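Local coordinates for DNA repair protein RecN (Deinococcus radiodurans, PDB 4ABY) that probably takes part in recombinational repair of DNA double-strand breaks as an SMC-like ATPase, present here as its head domain, at residues A[228-234]-A[272-277]. Sequence-based numbering, arbitrary orientation.
Sequences QALDAAR and YGLSDV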
loop_
_atom_site.group_PDB
_atom_site.type_symbol
_atom_site.label_atom_id
_atom_site.label_comp_id
_atom_site.label_asym_id
_atom_site.label_seq_id
_atom_site.Cartn_x
_atom_site.Cartn_y
_atom_site.Cartn_z
ATOM N N GLN A 228 2.590 -29.298 13.030
ATOM C CA GLN A 228 4.046 -29.263 13.035
ATOM C C GLN A 228 4.584 -29.377 11.618
ATOM O O GLN A 228 5.615 -28.791 11.290
ATOM C CB GLN A 228 4.597 -30.393 13.900
ATOM C CG GLN A 228 4.212 -30.279 15.359
ATOM C CD GLN A 228 4.418 -31.575 16.109
ATOM O OE1 GLN A 228 4.968 -32.533 15.567
ATOM N NE2 GLN A 228 3.977 -31.615 17.361
ATOM N N ALA A 229 3.882 -30.136 10.781
ATOM C CA ALA A 229 4.236 -30.248 9.374
ATOM C C ALA A 229 4.186 -28.874 8.733
ATOM O O ALA A 229 5.011 -28.541 7.887
ATOM C CB ALA A 229 3.292 -31.190 8.661
ATOM N N LEU A 230 3.211 -28.078 9.153
ATOM C CA LEU A 230 3.032 -26.732 8.630
ATOM C C LEU A 230 4.187 -25.822 9.022
ATOM O O LEU A 230 4.725 -25.104 8.181
ATOM C CB LEU A 230 1.712 -26.139 9.115
ATOM C CG LEU A 230 1.410 -24.729 8.624
ATOM C CD1 LEU A 230 1.532 -24.665 7.120
ATOM C CD2 LEU A 230 0.027 -24.321 9.074
ATOM N N ASP A 231 4.562 -25.848 10.296
ATOM C CA ASP A 231 5.686 -25.049 10.759
ATOM C C ASP A 231 6.961 -25.430 10.019
ATOM O O ASP A 231 7.801 -24.580 9.728
ATOM C CB ASP A 231 5.888 -25.217 12.261
ATOM C CG ASP A 231 4.805 -24.553 13.067
ATOM O OD1 ASP A 231 4.149 -23.636 12.531
ATOM O OD2 ASP A 231 4.612 -24.944 14.239
ATOM N N ALA A 232 7.099 -26.717 9.715
ATOM C CA ALA A 232 8.264 -27.214 8.992
ATOM C C ALA A 232 8.292 -26.671 7.568
ATOM O O ALA A 232 9.346 -26.309 7.053
ATOM C CB ALA A 232 8.266 -28.727 8.979
ATOM N N ALA A 233 7.125 -26.625 6.937
ATOM C CA ALA A 233 7.006 -26.090 5.595
ATOM C C ALA A 233 7.258 -24.596 5.627
ATOM O O ALA A 233 7.944 -24.055 4.765
ATOM C CB ALA A 233 5.634 -26.380 5.032
ATOM N N ARG A 234 6.697 -23.931 6.630
ATOM C CA ARG A 234 6.895 -22.498 6.797
ATOM C C ARG A 234 8.383 -22.162 6.856
ATOM O O ARG A 234 8.889 -21.405 6.029
ATOM C CB ARG A 234 6.168 -21.995 8.047
ATOM C CG ARG A 234 4.660 -21.870 7.869
ATOM C CD ARG A 234 3.968 -21.530 9.178
ATOM N NE ARG A 234 2.563 -21.175 8.987
ATOM C CZ ARG A 234 1.694 -21.000 9.978
ATOM N NH1 ARG A 234 2.082 -21.153 11.237
ATOM N NH2 ARG A 234 0.435 -20.674 9.713
ATOM N N TYR A 272 -5.359 -21.075 12.307
ATOM C CA TYR A 272 -4.403 -20.894 11.229
ATOM C C TYR A 272 -3.067 -21.587 11.476
ATOM O O TYR A 272 -2.150 -21.477 10.661
ATOM C CB TYR A 272 -4.175 -19.409 10.974
ATOM C CG TYR A 272 -3.763 -18.650 12.204
ATOM C CD1 TYR A 272 -2.455 -18.693 12.663
ATOM C CD2 TYR A 272 -4.681 -17.887 12.908
ATOM C CE1 TYR A 272 -2.073 -18.000 13.792
ATOM C CE2 TYR A 272 -4.308 -17.189 14.034
ATOM C CZ TYR A 272 -3.002 -17.250 14.473
ATOM O OH TYR A 272 -2.622 -16.555 15.597
ATOM N N GLY A 273 -2.948 -22.298 12.592
ATOM C CA GLY A 273 -1.748 -23.078 12.838
ATOM C C GLY A 273 -1.278 -23.127 14.278
ATOM O O GLY A 273 -1.933 -22.615 15.180
ATOM N N LEU A 274 -0.127 -23.750 14.487
ATOM C CA LEU A 274 0.418 -23.924 15.824
ATOM C C LEU A 274 1.333 -22.768 16.209
ATOM O O LEU A 274 1.872 -22.738 17.318
ATOM C CB LEU A 274 1.185 -25.244 15.914
ATOM C CG LEU A 274 0.443 -26.498 16.376
ATOM C CD1 LEU A 274 -0.907 -26.658 15.707
ATOM C CD2 LEU A 274 1.316 -27.707 16.114
ATOM N N SER A 275 1.504 -21.819 15.293
ATOM C CA SER A 275 2.412 -20.704 15.523
ATOM C C SER A 275 1.950 -19.435 14.824
ATOM O O SER A 275 1.262 -19.494 13.809
ATOM C CB SER A 275 3.819 -21.057 15.040
ATOM O OG SER A 275 4.263 -22.276 15.597
ATOM N N ASP A 276 2.335 -18.292 15.389
ATOM C CA ASP A 276 2.156 -16.990 14.759
ATOM C C ASP A 276 3.275 -16.771 13.754
ATOM O O ASP A 276 4.419 -17.125 14.015
ATOM C CB ASP A 276 2.223 -15.885 15.811
ATOM C CG ASP A 276 0.867 -15.538 16.387
ATOM O OD1 ASP A 276 -0.144 -15.673 15.664
ATOM O OD2 ASP A 276 0.816 -15.106 17.561
ATOM N N VAL A 277 2.957 -16.190 12.607
ATOM C CA VAL A 277 3.995 -15.906 11.624
ATOM C C VAL A 277 4.230 -14.409 11.501
ATOM O O VAL A 277 3.337 -13.662 11.097
ATOM C CB VAL A 277 3.671 -16.506 10.248
ATOM C CG1 VAL A 277 4.652 -15.987 9.209
ATOM C CG2 VAL A 277 3.714 -18.025 10.315
HETATM O O HOH W 1 1.620 -24.330 12.587
#
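Asp231 and Ser275, their CA atoms 7.2 Å apart, lie where helix 214-249 faces the corner at Leu274 and Ser275 that leads into strand 276-282. The two segments run alongside each other, Gln228 level with Leu274 and Arg234 with Val277. Helices 214-249 and 175-197 probably form the root of the coiled-coil arm, as in other SMC-like heads, and the contact packs the two-stranded antiparallel sheet against it.

Arginine suits its place because its long, extended side chain spans the gap to backbone carbonyls. Arg234 NH2 lies 2.9 Å from Tyr272 O and Arg234 NH1 3.2 Å from Ser275 O, both weak, bent hydrogen bonds; the stronger partner of Arg234 NH2 is Asp171, through a salt bridge, and Arg234 NH1 makes a longer one, 3.5 Å, to Asp231 OD1. Val277 CG2 and Leu230 CD2 flank opposite guanidinium faces, each offset toward the rim. Gly273, at phi 143°, has a backbone conformation suited to glycine.

Leu274 CD2 packs nonpolar surface 3.9 Å from Gln228 CG. Asp231's short carboxylate can serve both a hydroxyl and a water: Ser275 OG is 3.0 Å from Asp231 OD2, while Asp231 OD1 accepts from a water at 2.6 Å, which accepts from Leu274 N.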